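Local coordinates for putative iron-uptake ABC transport system,periplasmic iron-binding protein (Campylobacter jejuni, PDB 3E13) that probably captures ferric iron in the periplasm and hands it to an ABC transporter for uptake into the cell, at residues E261-K264 against I265-D268. Numbering follows the deposited sequence.
Sequences EIQK and ILTD
Ile265, Leu266, Thr267 and Asp268 each donate their backbone N-H to the carbonyl four residues earlier, from Glu261 O to Lys264 O, making the last two turns of the alpha-helix 260-268 in this periplasmic-binding-protein fold. The bond from Leu266 N to Ile262 O is 2.9 Å long, whereas Thr267 N stands 3.3 Å from Gln263 O. On the more open side of the helix an i to i+4 salt bridge joins Lys264 and Asp268. Lys264 CG lies anti to its own backbone N (chi1 -168°), and the bend at chi2 lays the chain across the carboxylate, CE passing 3.3 Å from Asp268 OD1. Glu280 O gives the ammonium group a second acceptor. Thr267 CG2 packs 3.8 Å from Lys264 CD, while Thr267 OG1 is hydrogen-bonded to Glu272 O.

The face turned to helix 14-26 is apolar: Ile262 CD1 meets Ile265 CD1 at 4.2 Å, and Ile262 CG2 lies near Leu266 CD1. All three residues rest against Ile18 of helix 14-26, and Leu266 comes within about 7 Å of the iron ligand Tyr12, side chain to side chain. Leu266 CD1 also touches Gln263 NE2, an amide nitrogen held by Met257 O and Ile99 O. At the C-terminal end, Lys264 NZ reaches Asp268 OD1 at 2.7 Å, on its syn side and 16° out of the carboxylate plane.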
ATOM      1  N   GLU A 261       6.749   8.546  18.188  1.00 11.32           N
ATOM      2  CA  GLU A 261       7.988   8.706  17.457  1.00 12.05           C
ATOM      3  C   GLU A 261       7.999   7.933  16.150  1.00 10.72           C
ATOM      4  O   GLU A 261       8.465   8.440  15.145  1.00 11.06           O
ATOM      5  CB  GLU A 261       9.243   8.358  18.300  1.00 13.12           C
ATOM      6  CG  GLU A 261      10.530   8.588  17.520  1.00 16.87           C
ATOM      7  CD  GLU A 261      11.827   8.437  18.293  1.00 22.83           C
ATOM      8  OE1 GLU A 261      11.829   7.831  19.375  1.00 24.01           O
ATOM      9  OE2 GLU A 261      12.852   8.993  17.786  1.00 25.08           O
ATOM     10  N   ILE A 262       7.418   6.738  16.168  1.00 10.57           N
ATOM     11  CA  ILE A 262       7.487   5.883  15.007  1.00 10.01           C
ATOM     12  C   ILE A 262       6.479   6.350  13.945  1.00 10.10           C
ATOM     13  O   ILE A 262       6.787   6.343  12.745  1.00  9.12           O
ATOM     14  CB  ILE A 262       7.272   4.433  15.419  1.00 10.49           C
ATOM     15  CG1 ILE A 262       8.347   4.018  16.416  1.00 12.35           C
ATOM     16  CG2 ILE A 262       7.270   3.522  14.220  1.00  9.97           C
ATOM     17  CD1 ILE A 262       9.829   4.154  15.876  1.00 11.61           C
ATOM     18  N   GLN A 263       5.298   6.783  14.382  1.00  9.24           N
ATOM     19  CA  GLN A 263       4.335   7.337  13.452  1.00  9.21           C
ATOM     20  C   GLN A 263       4.882   8.592  12.796  1.00 10.11           C
ATOM     21  O   GLN A 263       4.665   8.838  11.614  1.00  9.57           O
ATOM     22  CB  GLN A 263       3.004   7.582  14.146  1.00  9.10           C
ATOM     23  CG  GLN A 263       2.328   6.284  14.542  1.00  9.21           C
ATOM     24  CD  GLN A 263       1.507   5.733  13.425  1.00  8.47           C
ATOM     25  OE1 GLN A 263       0.624   6.407  12.914  1.00 10.34           O
ATOM     26  NE2 GLN A 263       1.840   4.532  12.990  1.00  8.34           N
ATOM     27  N   LYS A 264       5.628   9.395  13.567  1.00 10.24           N
ATOM     28  CA  LYS A 264       6.287  10.563  12.989  1.00 10.80           C
ATOM     29  C   LYS A 264       7.365  10.172  11.938  1.00 10.82           C
ATOM     30  O   LYS A 264       7.449  10.792  10.880  1.00 10.98           O
ATOM     31  CB  LYS A 264       6.857  11.481  14.079  1.00 11.99           C
ATOM     32  CG  LYS A 264       7.287  12.869  13.481  1.00 14.18           C
ATOM     33  CD  LYS A 264       6.238  13.516  12.563  1.00 17.93           C
ATOM     34  CE  LYS A 264       6.364  15.041  12.467  1.00 19.79           C
ATOM     35  NZ  LYS A 264       5.878  15.546  11.185  1.00 19.76           N
ATOM     36  N   ILE A 265       8.152   9.146  12.195  1.00 11.02           N
ATOM     37  CA  ILE A 265       9.135   8.696  11.212  1.00 10.83           C
ATOM     38  C   ILE A 265       8.439   8.210   9.942  1.00  9.85           C
ATOM     39  O   ILE A 265       8.894   8.442   8.827  1.00  9.93           O
ATOM     40  CB  ILE A 265      10.012   7.596  11.806  1.00 11.69           C
ATOM     41  CG1 ILE A 265      10.921   8.193  12.902  1.00 12.44           C
ATOM     42  CG2 ILE A 265      10.783   6.824  10.695  1.00 11.07           C
ATOM     43  CD1 ILE A 265      11.724   7.144  13.581  1.00 13.32           C
ATOM     44  N   LEU A 266       7.331   7.513  10.107  1.00 10.14           N
ATOM     45  CA  LEU A 266       6.621   6.982   8.940  1.00  9.70           C
ATOM     46  C   LEU A 266       6.164   8.094   8.005  1.00 10.88           C
ATOM     47  O   LEU A 266       6.185   7.905   6.793  1.00 12.23           O
ATOM     48  CB  LEU A 266       5.476   6.108   9.388  1.00  9.96           C
ATOM     49  CG  LEU A 266       5.896   4.725   9.964  1.00 10.17           C
ATOM     50  CD1 LEU A 266       4.802   4.120  10.811  1.00 10.69           C
ATOM     51  CD2 LEU A 266       6.313   3.795   8.877  1.00 12.03           C
ATOM     52  N   THR A 267       5.774   9.262   8.542  1.00  9.48           N
ATOM     53  CA  THR A 267       5.437  10.367   7.649  1.00  9.39           C
ATOM     54  C   THR A 267       6.658  11.221   7.251  1.00  9.71           C
ATOM     55  O   THR A 267       6.765  11.657   6.100  1.00  9.25           O
ATOM     56  CB  THR A 267       4.257  11.183   8.223  1.00  9.74           C
ATOM     57  OG1 THR A 267       3.780  12.108   7.246  1.00 10.55           O
ATOM     58  CG2 THR A 267       4.635  12.039   9.429  1.00  9.53           C
ATOM     59  N   ASP A 268       7.598  11.414   8.171  1.00  9.71           N
ATOM     60  CA  ASP A 268       8.756  12.249   7.902  1.00 10.37           C
ATOM     61  C   ASP A 268       9.808  11.610   6.983  1.00 10.37           C
ATOM     62  O   ASP A 268      10.457  12.325   6.184  1.00  9.84           O
ATOM     63  CB  ASP A 268       9.425  12.693   9.177  1.00  9.97           C
ATOM     64  CG  ASP A 268       8.683  13.820   9.870  1.00 12.04           C
ATOM     65  OD1 ASP A 268       7.518  14.233   9.521  1.00 15.21           O
ATOM     66  OD2 ASP A 268       9.218  14.322  10.875  1.00 14.84           O
TER